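Local structure of lactate dehydrogenase (Eimeria maxima, 6CT6) at residues I12-S17 with T23-C28; F126-T131 with I251-S256; V136-V141 with H150-M155. The protein probably catalyses the NADH-dependent, reversible reduction of pyruvate to lactate, and binds NADH and the pyruvate analogue oxamate. One frame throughout, in Å; residues are numbered along the deposited sequence.

Interaction 1: I12-S17 with T23-C28; sequences IALVGS and TMAFLC. With NAI (1,4-dihydronicotinamide adenine dinucleotide), chain D.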
loop_
_atom_site.group_PDB
_atom_site.type_symbol
_atom_site.label_atom_id
_atom_site.label_comp_id
_atom_site.label_asym_id
_atom_site.label_seq_id
_atom_site.Cartn_x
_atom_site.Cartn_y
_atom_site.Cartn_z
ATOM N N ILE B 12 13.558 -11.213 -1.438
ATOM C CA ILE B 12 12.356 -11.197 -2.265
ATOM C C ILE B 12 12.588 -10.221 -3.410
ATOM O O ILE B 12 12.803 -9.025 -3.178
ATOM C CB ILE B 12 11.121 -10.799 -1.444
ATOM C CG1 ILE B 12 10.937 -11.752 -0.258
ATOM C CG2 ILE B 12 9.867 -10.771 -2.320
ATOM C CD1 ILE B 12 10.194 -11.130 0.900
ATOM N N ALA B 13 12.528 -10.721 -4.643
ATOM C CA ALA B 13 12.758 -9.906 -5.833
ATOM C C ALA B 13 11.427 -9.618 -6.518
ATOM O O ALA B 13 10.729 -10.543 -6.943
ATOM C CB ALA B 13 13.713 -10.607 -6.799
ATOM N N LEU B 14 11.089 -8.337 -6.631
ATOM C CA LEU B 14 9.852 -7.901 -7.272
ATOM C C LEU B 14 10.205 -7.366 -8.660
ATOM O O LEU B 14 10.758 -6.272 -8.798
ATOM C CB LEU B 14 9.151 -6.853 -6.412
ATOM C CG LEU B 14 8.875 -7.281 -4.962
ATOM C CD1 LEU B 14 8.092 -6.212 -4.208
ATOM C CD2 LEU B 14 8.148 -8.623 -4.882
ATOM N N VAL B 15 9.896 -8.153 -9.690
ATOM C CA VAL B 15 10.176 -7.783 -11.075
ATOM C C VAL B 15 8.961 -7.012 -11.582
ATOM O O VAL B 15 7.967 -7.600 -12.012
ATOM C CB VAL B 15 10.488 -9.008 -11.938
ATOM C CG1 VAL B 15 10.614 -8.621 -13.410
ATOM C CG2 VAL B 15 11.780 -9.653 -11.468
ATOM N N GLY B 16 9.062 -5.688 -11.547
ATOM C CA GLY B 16 7.936 -4.806 -11.774
ATOM C C GLY B 16 7.679 -3.990 -10.526
ATOM O O GLY B 16 7.374 -4.555 -9.469
ATOM N N SER B 17 7.817 -2.667 -10.620
ATOM C CA SER B 17 7.715 -1.790 -9.459
ATOM C C SER B 17 6.573 -0.793 -9.611
ATOM O O SER B 17 6.639 0.324 -9.089
ATOM C CB SER B 17 9.034 -1.057 -9.215
ATOM O OG SER B 17 10.098 -1.973 -9.017
ATOM N N THR B 23 2.885 -2.146 -3.702
ATOM C CA THR B 23 2.050 -2.711 -2.649
ATOM C C THR B 23 2.737 -3.890 -1.971
ATOM O O THR B 23 2.721 -4.005 -0.740
ATOM C CB THR B 23 0.702 -3.139 -3.240
ATOM O OG1 THR B 23 -0.012 -1.982 -3.690
ATOM C CG2 THR B 23 -0.145 -3.895 -2.218
ATOM N N MET B 24 3.343 -4.780 -2.759
ATOM C CA MET B 24 3.971 -5.967 -2.187
ATOM C C MET B 24 5.223 -5.607 -1.396
ATOM O O MET B 24 5.503 -6.216 -0.357
ATOM C CB MET B 24 4.292 -6.968 -3.297
ATOM C CG MET B 24 3.049 -7.555 -3.966
ATOM S SD MET B 24 3.390 -8.848 -5.179
ATOM C CE MET B 24 4.339 -7.954 -6.415
ATOM N N ALA B 25 5.990 -4.622 -1.868
ATOM C CA ALA B 25 7.156 -4.168 -1.115
ATOM C C ALA B 25 6.740 -3.561 0.219
ATOM O O ALA B 25 7.393 -3.783 1.245
ATOM C CB ALA B 25 7.947 -3.156 -1.942
ATOM N N PHE B 26 5.659 -2.782 0.215
ATOM C CA PHE B 26 5.090 -2.251 1.449
ATOM C C PHE B 26 4.760 -3.374 2.427
ATOM O O PHE B 26 5.049 -3.275 3.625
ATOM C CB PHE B 26 3.844 -1.434 1.097
ATOM C CG PHE B 26 3.277 -0.620 2.231
ATOM C CD1 PHE B 26 4.095 -0.000 3.165
ATOM C CD2 PHE B 26 1.907 -0.436 2.326
ATOM C CE1 PHE B 26 3.543 0.763 4.183
ATOM C CE2 PHE B 26 1.358 0.320 3.335
ATOM C CZ PHE B 26 2.171 0.923 4.265
ATOM N N LEU B 27 4.154 -4.459 1.929
ATOM C CA LEU B 27 3.792 -5.578 2.795
ATOM C C LEU B 27 5.024 -6.241 3.397
ATOM O O LEU B 27 5.004 -6.659 4.563
ATOM C CB LEU B 27 2.967 -6.595 2.007
ATOM C CG LEU B 27 1.518 -6.187 1.727
ATOM C CD1 LEU B 27 0.946 -7.019 0.593
ATOM C CD2 LEU B 27 0.666 -6.335 2.976
ATOM N N CYS B 28 6.099 -6.365 2.618
ATOM C CA CYS B 28 7.326 -6.960 3.140
ATOM C C CYS B 28 7.892 -6.125 4.281
ATOM O O CYS B 28 8.312 -6.664 5.313
ATOM C CB CYS B 28 8.351 -7.109 2.016
ATOM S SG CYS B 28 7.941 -8.399 0.811
HETATM P PA NAI D . 1.846 -1.187 -13.598
HETATM O O1A NAI D . 1.879 -0.625 -15.002
HETATM O O2A NAI D . 1.539 -0.273 -12.435
HETATM O O5B NAI D . 3.273 -1.875 -13.328
HETATM C C5B NAI D . 3.929 -2.623 -14.348
HETATM C C4B NAI D . 5.410 -2.295 -14.282
HETATM O O4B NAI D . 6.192 -3.223 -15.037
HETATM C C3B NAI D . 5.714 -0.910 -14.846
HETATM O O3B NAI D . 6.274 -0.090 -13.818
HETATM C C2B NAI D . 6.711 -1.156 -15.963
HETATM O O2B NAI D . 7.706 -0.135 -16.057
HETATM C C1B NAI D . 7.304 -2.483 -15.529
HETATM N N9A NAI D . 8.037 -3.225 -16.578
HETATM C C8A NAI D . 7.859 -3.228 -17.915
HETATM N N7A NAI D . 8.767 -4.055 -18.504
HETATM C C5A NAI D . 9.536 -4.580 -17.531
HETATM C C6A NAI D . 10.672 -5.518 -17.433
HETATM N N6A NAI D . 11.200 -6.090 -18.535
HETATM N N1A NAI D . 11.168 -5.788 -16.204
HETATM C C2A NAI D . 10.660 -5.234 -15.086
HETATM N N3A NAI D . 9.631 -4.375 -15.107
HETATM C C4A NAI D . 9.046 -4.023 -16.271
HETATM O O3 NAI D . 0.819 -2.436 -13.581
HETATM P PN NAI D . 0.214 -3.137 -12.255
HETATM O O1N NAI D . -1.043 -2.403 -11.853
HETATM O O2N NAI D . 1.326 -3.338 -11.252
HETATM O O5D NAI D . -0.225 -4.568 -12.851
HETATM C C5D NAI D . 0.777 -5.448 -13.348
HETATM C C4D NAI D . 0.175 -6.671 -14.026
HETATM O O4D NAI D . -0.631 -7.427 -13.112
HETATM C C3D NAI D . -0.728 -6.276 -15.184
HETATM O O3D NAI D . -0.462 -7.140 -16.291
HETATM C C2D NAI D . -2.124 -6.502 -14.652
HETATM O O2D NAI D . -3.083 -6.768 -15.676
HETATM C C1D NAI D . -1.881 -7.701 -13.751
HETATM N N1N NAI D . -2.930 -8.011 -12.772
HETATM C C2N NAI D . -3.102 -9.310 -12.525
HETATM C C3N NAI D . -4.033 -9.777 -11.623
HETATM C C7N NAI D . -4.138 -11.263 -11.442
HETATM O O7N NAI D . -3.250 -11.976 -11.882
HETATM N N7N NAI D . -5.193 -11.778 -10.825
HETATM C C4N NAI D . -4.913 -8.829 -10.853
HETATM C C5N NAI D . -4.636 -7.439 -11.205
HETATM C C6N NAI D . -3.658 -7.085 -12.135
#
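Leu14 lays its CD1 methyl over the helix backbone at Ala25, 3.5 Å from Ala25 N. Ala25 CB and Met24 CB touch the same methyl. CG stands anti to the carbonyl carbon (chi1 -55°), and the extended second torsion carries CD1 out to the helix while CD2 runs toward the thioether end of Met24. There Met24 bends at its last torsion and brings CE within 4.2 Å of Leu14 CD2, so the leucine is met by both the root and the tip of the methionine. Two residues back on the same strand face, the tip of Ile12 reaches Cys28, CD1 to SG 3.5 Å. Strand and helix run nearly antiparallel, their axes 9.8 Å apart and 165° between directions. The interface is apolar and buried; Val36 of the adjacent strand 35-39 touches both Leu14 and Cys28. On the other face Val15 CG1 lies 3.8 Å from C2A of the NADH adenine. Just past the strand, Gly16, whose positive phi (118°) would jam a CB against the preceding carbonyl O, brings its CA near N3A. This is the first beta-alpha unit of a Rossmann fold, with Gly16 opening a sequence consistent with the dinucleotide-binding GxGxxG motif.

Interaction 2: F126-T131 with I251-S256; sequences FIINIT and ILMAES. With NAI (1,4-dihydronicotinamide adenine dinucleotide), chain D.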
loop_
_atom_site.group_PDB
_atom_site.type_symbol
_atom_site.label_atom_id
_atom_site.label_comp_id
_atom_site.label_asym_id
_atom_site.label_seq_id
_atom_site.Cartn_x
_atom_site.Cartn_y
_atom_site.Cartn_z
ATOM N N PHE B 126 11.658 -19.628 -6.127
ATOM C CA PHE B 126 10.234 -19.871 -6.330
ATOM C C PHE B 126 9.633 -18.656 -7.028
ATOM O O PHE B 126 9.839 -17.523 -6.583
ATOM C CB PHE B 126 9.550 -20.122 -4.984
ATOM C CG PHE B 126 8.098 -20.498 -5.093
ATOM C CD1 PHE B 126 7.721 -21.733 -5.599
ATOM C CD2 PHE B 126 7.111 -19.627 -4.663
ATOM C CE1 PHE B 126 6.385 -22.081 -5.689
ATOM C CE2 PHE B 126 5.774 -19.970 -4.749
ATOM C CZ PHE B 126 5.410 -21.197 -5.262
ATOM N N ILE B 127 8.896 -18.887 -8.115
ATOM C CA ILE B 127 8.450 -17.817 -9.004
ATOM C C ILE B 127 6.929 -17.736 -8.988
ATOM O O ILE B 127 6.243 -18.742 -9.203
ATOM C CB ILE B 127 8.966 -18.026 -10.440
ATOM C CG1 ILE B 127 10.494 -18.055 -10.447
ATOM C CG2 ILE B 127 8.483 -16.915 -11.366
ATOM C CD1 ILE B 127 11.051 -19.402 -10.792
ATOM N N ILE B 128 6.412 -16.534 -8.747
ATOM C CA ILE B 128 4.982 -16.242 -8.800
ATOM C C ILE B 128 4.771 -15.180 -9.873
ATOM O O ILE B 128 5.315 -14.074 -9.767
ATOM C CB ILE B 128 4.445 -15.739 -7.449
ATOM C CG1 ILE B 128 4.700 -16.756 -6.330
ATOM C CG2 ILE B 128 2.954 -15.414 -7.561
ATOM C CD1 ILE B 128 4.572 -16.155 -4.933
ATOM N N ASN B 129 3.967 -15.493 -10.885
ATOM C CA ASN B 129 3.626 -14.507 -11.903
ATOM C C ASN B 129 2.252 -13.913 -11.636
ATOM O O ASN B 129 1.347 -14.598 -11.152
ATOM C CB ASN B 129 3.642 -15.099 -13.312
ATOM C CG ASN B 129 3.346 -14.054 -14.371
ATOM O OD1 ASN B 129 4.135 -13.132 -14.575
ATOM N ND2 ASN B 129 2.197 -14.175 -15.031
ATOM N N ILE B 130 2.105 -12.633 -11.970
ATOM C CA ILE B 130 0.833 -11.934 -11.842
ATOM C C ILE B 130 0.425 -11.364 -13.199
ATOM O O ILE B 130 -0.768 -11.236 -13.489
ATOM C CB ILE B 130 0.920 -10.829 -10.770
ATOM C CG1 ILE B 130 1.272 -11.434 -9.405
ATOM C CG2 ILE B 130 -0.399 -10.071 -10.673
ATOM C CD1 ILE B 130 1.603 -10.404 -8.335
ATOM N N THR B 131 1.404 -11.041 -14.048
ATOM C CA THR B 131 1.128 -10.347 -15.305
ATOM C C THR B 131 0.098 -11.097 -16.149
ATOM O O THR B 131 0.198 -12.312 -16.345
ATOM C CB THR B 131 2.426 -10.171 -16.097
ATOM O OG1 THR B 131 3.358 -9.402 -15.330
ATOM C CG2 THR B 131 2.170 -9.468 -17.431
ATOM N N ILE B 251 1.635 -12.086 -1.933
ATOM C CA ILE B 251 2.585 -12.102 -0.824
ATOM C C ILE B 251 2.282 -13.255 0.128
ATOM O O ILE B 251 3.198 -13.879 0.676
ATOM C CB ILE B 251 2.580 -10.740 -0.106
ATOM C CG1 ILE B 251 3.404 -9.713 -0.904
ATOM C CG2 ILE B 251 3.114 -10.852 1.321
ATOM C CD1 ILE B 251 4.914 -9.963 -0.907
ATOM N N LEU B 252 1.002 -13.565 0.339
ATOM C CA LEU B 252 0.665 -14.700 1.193
ATOM C C LEU B 252 1.160 -16.005 0.586
ATOM O O LEU B 252 1.619 -16.896 1.310
ATOM C CB LEU B 252 -0.847 -14.756 1.443
ATOM C CG LEU B 252 -1.435 -13.632 2.305
ATOM C CD1 LEU B 252 -2.920 -13.859 2.562
ATOM C CD2 LEU B 252 -0.682 -13.491 3.627
ATOM N N MET B 253 1.094 -16.130 -0.743
ATOM C CA MET B 253 1.642 -17.311 -1.402
ATOM C C MET B 253 3.148 -17.397 -1.184
ATOM O O MET B 253 3.681 -18.462 -0.849
ATOM C CB MET B 253 1.317 -17.277 -2.896
ATOM C CG MET B 253 -0.171 -17.361 -3.214
ATOM S SD MET B 253 -0.566 -16.889 -4.919
ATOM C CE MET B 253 0.338 -18.133 -5.839
ATOM N N ALA B 254 3.849 -16.273 -1.357
ATOM C CA ALA B 254 5.292 -16.249 -1.133
ATOM C C ALA B 254 5.627 -16.581 0.315
ATOM O O ALA B 254 6.621 -17.261 0.590
ATOM C CB ALA B 254 5.852 -14.879 -1.505
ATOM N N GLU B 255 4.815 -16.093 1.254
ATOM C CA GLU B 255 5.052 -16.381 2.664
ATOM C C GLU B 255 4.896 -17.867 2.949
ATOM O O GLU B 255 5.653 -18.440 3.740
ATOM C CB GLU B 255 4.088 -15.566 3.526
ATOM C CG GLU B 255 4.275 -15.739 5.019
ATOM C CD GLU B 255 3.219 -15.007 5.819
ATOM O OE1 GLU B 255 2.017 -15.205 5.536
ATOM O OE2 GLU B 255 3.588 -14.230 6.720
ATOM N N SER B 256 3.915 -18.505 2.311
ATOM C CA SER B 256 3.712 -19.936 2.495
ATOM C C SER B 256 4.929 -20.725 2.031
ATOM O O SER B 256 5.317 -21.712 2.667
ATOM C CB SER B 256 2.451 -20.378 1.747
ATOM O OG SER B 256 2.011 -21.653 2.185
HETATM P PA NAI D . 1.846 -1.187 -13.598
HETATM O O1A NAI D . 1.879 -0.625 -15.002
HETATM O O2A NAI D . 1.539 -0.273 -12.435
HETATM O O5B NAI D . 3.273 -1.875 -13.328
HETATM C C5B NAI D . 3.929 -2.623 -14.348
HETATM C C4B NAI D . 5.410 -2.295 -14.282
HETATM O O4B NAI D . 6.192 -3.223 -15.037
HETATM C C3B NAI D . 5.714 -0.910 -14.846
HETATM O O3B NAI D . 6.274 -0.090 -13.818
HETATM C C2B NAI D . 6.711 -1.156 -15.963
HETATM O O2B NAI D . 7.706 -0.135 -16.057
HETATM C C1B NAI D . 7.304 -2.483 -15.529
HETATM N N9A NAI D . 8.037 -3.225 -16.578
HETATM C C8A NAI D . 7.859 -3.228 -17.915
HETATM N N7A NAI D . 8.767 -4.055 -18.504
HETATM C C5A NAI D . 9.536 -4.580 -17.531
HETATM C C6A NAI D . 10.672 -5.518 -17.433
HETATM N N6A NAI D . 11.200 -6.090 -18.535
HETATM N N1A NAI D . 11.168 -5.788 -16.204
HETATM C C2A NAI D . 10.660 -5.234 -15.086
HETATM N N3A NAI D . 9.631 -4.375 -15.107
HETATM C C4A NAI D . 9.046 -4.023 -16.271
HETATM O O3 NAI D . 0.819 -2.436 -13.581
HETATM P PN NAI D . 0.214 -3.137 -12.255
HETATM O O1N NAI D . -1.043 -2.403 -11.853
HETATM O O2N NAI D . 1.326 -3.338 -11.252
HETATM O O5D NAI D . -0.225 -4.568 -12.851
HETATM C C5D NAI D . 0.777 -5.448 -13.348
HETATM C C4D NAI D . 0.175 -6.671 -14.026
HETATM O O4D NAI D . -0.631 -7.427 -13.112
HETATM C C3D NAI D . -0.728 -6.276 -15.184
HETATM O O3D NAI D . -0.462 -7.140 -16.291
HETATM C C2D NAI D . -2.124 -6.502 -14.652
HETATM O O2D NAI D . -3.083 -6.768 -15.676
HETATM C C1D NAI D . -1.881 -7.701 -13.751
HETATM N N1N NAI D . -2.930 -8.011 -12.772
HETATM C C2N NAI D . -3.102 -9.310 -12.525
HETATM C C3N NAI D . -4.033 -9.777 -11.623
HETATM C C7N NAI D . -4.138 -11.263 -11.442
HETATM O O7N NAI D . -3.250 -11.976 -11.882
HETATM N N7N NAI D . -5.193 -11.778 -10.825
HETATM C C4N NAI D . -4.913 -8.829 -10.853
HETATM C C5N NAI D . -4.636 -7.439 -11.205
HETATM C C6N NAI D . -3.658 -7.085 -12.135
#
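Ile128, Met253 and Ala254 make this contact, with the isoleucine set on the helix where Met253 is joined to Ala254. Its CD1 methyl comes 3.7 Å from Ala254 N. Ala254 CB and Met253 CB lie against the same methyl, which thus touches backbone and side-chain roots together. The other branch, CG2, is anti to the backbone N and faces the end of Met253, whose chain turns at chi3 (62°) to bring CE within 4.1 Å of it. Met253 thus crosses Ile128 at an angle, its CB near CD1 and its CE near CG2. The methionine also packs on Cys153 and Met155 of strand 152-155 and on Phe265 and Ser267 of strand 263-272, while the ring of Phe126 stacks on Tyr257 further along the helix. At the end of the strand, Asn129 ND2 donates to a lone pair of Thr131 O at 3.0 Å, a bond bent to 139° at the hydrogen, which links the two ends of the turn. Within this turn Ile130 CG2 packs 3.4 Å from C2N of the nicotinamide, and Thr131 CG2 approaches the ribose oxygen O3D. Helix 244-259, from the C-terminal domain, packs here on a central strand of the Rossmann sheet, with NADH bound at the C-terminal ends of its strands as in other lactate and malate dehydrogenases.

Interaction 3: V136-V141 with H150-M155; sequences VMVAAV and HMICGM. With NAI (1,4-dihydronicotinamide adenine dinucleotide), chain D.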
loop_
_atom_site.group_PDB
_atom_site.type_symbol
_atom_site.label_atom_id
_atom_site.label_comp_id
_atom_site.label_asym_id
_atom_site.label_seq_id
_atom_site.Cartn_x
_atom_site.Cartn_y
_atom_site.Cartn_z
ATOM N N VAL B 136 -1.314 -17.913 -19.576
ATOM C CA VAL B 136 -0.318 -18.121 -20.625
ATOM C C VAL B 136 0.968 -17.333 -20.386
ATOM O O VAL B 136 2.028 -17.733 -20.889
ATOM C CB VAL B 136 -0.879 -17.790 -22.022
ATOM C CG1 VAL B 136 -1.988 -18.768 -22.377
ATOM C CG2 VAL B 136 -1.379 -16.353 -22.109
ATOM N N MET B 137 0.915 -16.235 -19.627
ATOM C CA MET B 137 2.149 -15.527 -19.296
ATOM C C MET B 137 3.029 -16.359 -18.368
ATOM O O MET B 137 4.259 -16.348 -18.500
ATOM C CB MET B 137 1.835 -14.168 -18.669
ATOM C CG MET B 137 1.221 -13.161 -19.638
ATOM S SD MET B 137 2.303 -12.778 -21.038
ATOM C CE MET B 137 1.219 -11.826 -22.096
ATOM N N VAL B 138 2.423 -17.088 -17.424
ATOM C CA VAL B 138 3.217 -17.922 -16.524
ATOM C C VAL B 138 3.963 -18.988 -17.316
ATOM O O VAL B 138 5.123 -19.302 -17.025
ATOM C CB VAL B 138 2.330 -18.535 -15.419
ATOM C CG1 VAL B 138 1.209 -19.393 -16.001
ATOM C CG2 VAL B 138 3.175 -19.358 -14.446
ATOM N N ALA B 139 3.320 -19.549 -18.343
ATOM C CA ALA B 139 3.992 -20.540 -19.180
ATOM C C ALA B 139 5.162 -19.921 -19.935
ATOM O O ALA B 139 6.231 -20.533 -20.047
ATOM C CB ALA B 139 2.997 -21.168 -20.154
ATOM N N ALA B 140 4.979 -18.710 -20.467
ATOM C CA ALA B 140 6.061 -18.044 -21.184
ATOM C C ALA B 140 7.286 -17.868 -20.293
ATOM O O ALA B 140 8.420 -18.107 -20.728
ATOM C CB ALA B 140 5.583 -16.692 -21.711
ATOM N N VAL B 141 7.079 -17.451 -19.043
ATOM C CA VAL B 141 8.191 -17.327 -18.102
ATOM C C VAL B 141 8.859 -18.680 -17.894
ATOM O O VAL B 141 10.087 -18.804 -17.976
ATOM C CB VAL B 141 7.699 -16.734 -16.769
ATOM C CG1 VAL B 141 8.837 -16.674 -15.752
ATOM C CG2 VAL B 141 7.110 -15.347 -16.986
ATOM N N HIS B 150 7.185 -27.419 -10.519
ATOM C CA HIS B 150 6.679 -27.219 -9.167
ATOM C C HIS B 150 7.268 -25.990 -8.483
ATOM O O HIS B 150 6.968 -25.760 -7.305
ATOM C CB HIS B 150 6.952 -28.457 -8.307
ATOM C CG HIS B 150 8.403 -28.691 -8.023
ATOM N ND1 HIS B 150 9.243 -29.335 -8.906
ATOM C CD2 HIS B 150 9.166 -28.359 -6.956
ATOM C CE1 HIS B 150 10.459 -29.392 -8.394
ATOM N NE2 HIS B 150 10.440 -28.806 -7.212
ATOM N N MET B 151 8.088 -25.199 -9.178
ATOM C CA MET B 151 8.674 -23.992 -8.607
ATOM C C MET B 151 8.156 -22.720 -9.270
ATOM O O MET B 151 8.780 -21.663 -9.139
ATOM C CB MET B 151 10.199 -24.041 -8.702
ATOM C CG MET B 151 10.849 -25.072 -7.796
ATOM S SD MET B 151 10.597 -24.767 -6.032
ATOM C CE MET B 151 11.770 -23.452 -5.710
ATOM N N ILE B 152 7.029 -22.793 -9.975
ATOM C CA ILE B 152 6.441 -21.611 -10.593
ATOM C C ILE B 152 4.930 -21.782 -10.642
ATOM O O ILE B 152 4.420 -22.882 -10.869
ATOM C CB ILE B 152 7.031 -21.349 -11.999
ATOM C CG1 ILE B 152 6.425 -20.082 -12.614
ATOM C CG2 ILE B 152 6.807 -22.543 -12.918
ATOM C CD1 ILE B 152 7.230 -19.533 -13.781
ATOM N N CYS B 153 4.221 -20.681 -10.410
ATOM C CA CYS B 153 2.768 -20.656 -10.482
ATOM C C CYS B 153 2.325 -19.232 -10.775
ATOM O O CYS B 153 3.128 -18.297 -10.783
ATOM C CB CYS B 153 2.127 -21.157 -9.183
ATOM S SG CYS B 153 2.469 -20.118 -7.751
ATOM N N GLY B 154 1.031 -19.076 -11.008
ATOM C CA GLY B 154 0.432 -17.769 -11.224
ATOM C C GLY B 154 -0.548 -17.447 -10.113
ATOM O O GLY B 154 -1.287 -18.321 -9.656
ATOM N N MET B 155 -0.537 -16.192 -9.674
ATOM C CA MET B 155 -1.510 -15.700 -8.707
ATOM C C MET B 155 -2.757 -15.254 -9.455
ATOM O O MET B 155 -2.691 -14.358 -10.304
ATOM C CB MET B 155 -0.937 -14.539 -7.891
ATOM C CG MET B 155 -1.817 -14.080 -6.710
ATOM S SD MET B 155 -3.405 -13.323 -7.135
ATOM C CE MET B 155 -2.905 -11.827 -7.990
HETATM P PA NAI D . 1.846 -1.187 -13.598
HETATM O O1A NAI D . 1.879 -0.625 -15.002
HETATM O O2A NAI D . 1.539 -0.273 -12.435
HETATM O O5B NAI D . 3.273 -1.875 -13.328
HETATM C C5B NAI D . 3.929 -2.623 -14.348
HETATM C C4B NAI D . 5.410 -2.295 -14.282
HETATM O O4B NAI D . 6.192 -3.223 -15.037
HETATM C C3B NAI D . 5.714 -0.910 -14.846
HETATM O O3B NAI D . 6.274 -0.090 -13.818
HETATM C C2B NAI D . 6.711 -1.156 -15.963
HETATM O O2B NAI D . 7.706 -0.135 -16.057
HETATM C C1B NAI D . 7.304 -2.483 -15.529
HETATM N N9A NAI D . 8.037 -3.225 -16.578
HETATM C C8A NAI D . 7.859 -3.228 -17.915
HETATM N N7A NAI D . 8.767 -4.055 -18.504
HETATM C C5A NAI D . 9.536 -4.580 -17.531
HETATM C C6A NAI D . 10.672 -5.518 -17.433
HETATM N N6A NAI D . 11.200 -6.090 -18.535
HETATM N N1A NAI D . 11.168 -5.788 -16.204
HETATM C C2A NAI D . 10.660 -5.234 -15.086
HETATM N N3A NAI D . 9.631 -4.375 -15.107
HETATM C C4A NAI D . 9.046 -4.023 -16.271
HETATM O O3 NAI D . 0.819 -2.436 -13.581
HETATM P PN NAI D . 0.214 -3.137 -12.255
HETATM O O1N NAI D . -1.043 -2.403 -11.853
HETATM O O2N NAI D . 1.326 -3.338 -11.252
HETATM O O5D NAI D . -0.225 -4.568 -12.851
HETATM C C5D NAI D . 0.777 -5.448 -13.348
HETATM C C4D NAI D . 0.175 -6.671 -14.026
HETATM O O4D NAI D . -0.631 -7.427 -13.112
HETATM C C3D NAI D . -0.728 -6.276 -15.184
HETATM O O3D NAI D . -0.462 -7.140 -16.291
HETATM C C2D NAI D . -2.124 -6.502 -14.652
HETATM O O2D NAI D . -3.083 -6.768 -15.676
HETATM C C1D NAI D . -1.881 -7.701 -13.751
HETATM N N1N NAI D . -2.930 -8.011 -12.772
HETATM C C2N NAI D . -3.102 -9.310 -12.525
HETATM C C3N NAI D . -4.033 -9.777 -11.623
HETATM C C7N NAI D . -4.138 -11.263 -11.442
HETATM O O7N NAI D . -3.250 -11.976 -11.882
HETATM N N7N NAI D . -5.193 -11.778 -10.825
HETATM C C4N NAI D . -4.913 -8.829 -10.853
HETATM C C5N NAI D . -4.636 -7.439 -11.205
HETATM C C6N NAI D . -3.658 -7.085 -12.135
#
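Ile152 packs against Val138 and Val141 where helix 134-145 returns over strand 152-155, the second half of a beta-alpha-beta crossover of the Rossmann fold that starts at strand 126-129. From its CB, which points to the helix, CG1 leaves anti to the backbone N (chi1 -179°) and meets Val138 CG2 at 3.8 Å. The extended chain then takes CD1 on to the next helical turn, where it rests 3.8 Å from Val141 CG1 and also lies 3.9 Å from the backbone oxygen of Val138. The side chains of Val138 and Ile152 run by one another pointing opposite ways, whereas Val141 meets the isoleucine tip at a slant. The CG2 methyl of Val138 also sits 3.8 Å from Cys153 C, over the peptide leading into Gly154. At that glycine the backbones come together, Val138 CA to Gly154 CA being 6.0 Å, with Val138 facing the bare CA side of Gly154. Helix and strand run close to antiparallel, at 154°, with axes 8.1 Å apart. Tyr281 of strand 281-289 touches both Val138 and Ile152, and Met111 of helix 104-121 also packs on Val141. Cys153 turns its CB away from helix 134-145. Farther along the chain, Met155 belongs to the NADH pocket. Its side chain, bent at chi2 and chi3, places CE against the nicotinamide carboxamide, 3.6 Å from N7N.

Overall arrangement
All three contacts reach one sheet and touch the same NADH. Interaction 1 lies at the adenine end, whereas 126-131 and 150-155 reach the nicotinamide. Helix 244-259 bridges the first two: Ile251 CG1 lies 3.7 Å from Met24 CB, and interactions 1 and 2 have centres 10 Å apart. Interaction 3 is nested in the loop that interaction 2 closes, and their strands are neighbours, with probable hydrogen bonds of 2.9 Å from Asn129 O to Met155 N and from Asn129 N to Cys153 O. Interactions 1 and 3 do not touch, their centres being 18 Å apart. Oxamate lies about 13 Å from the side chains of Met24 and Ile128.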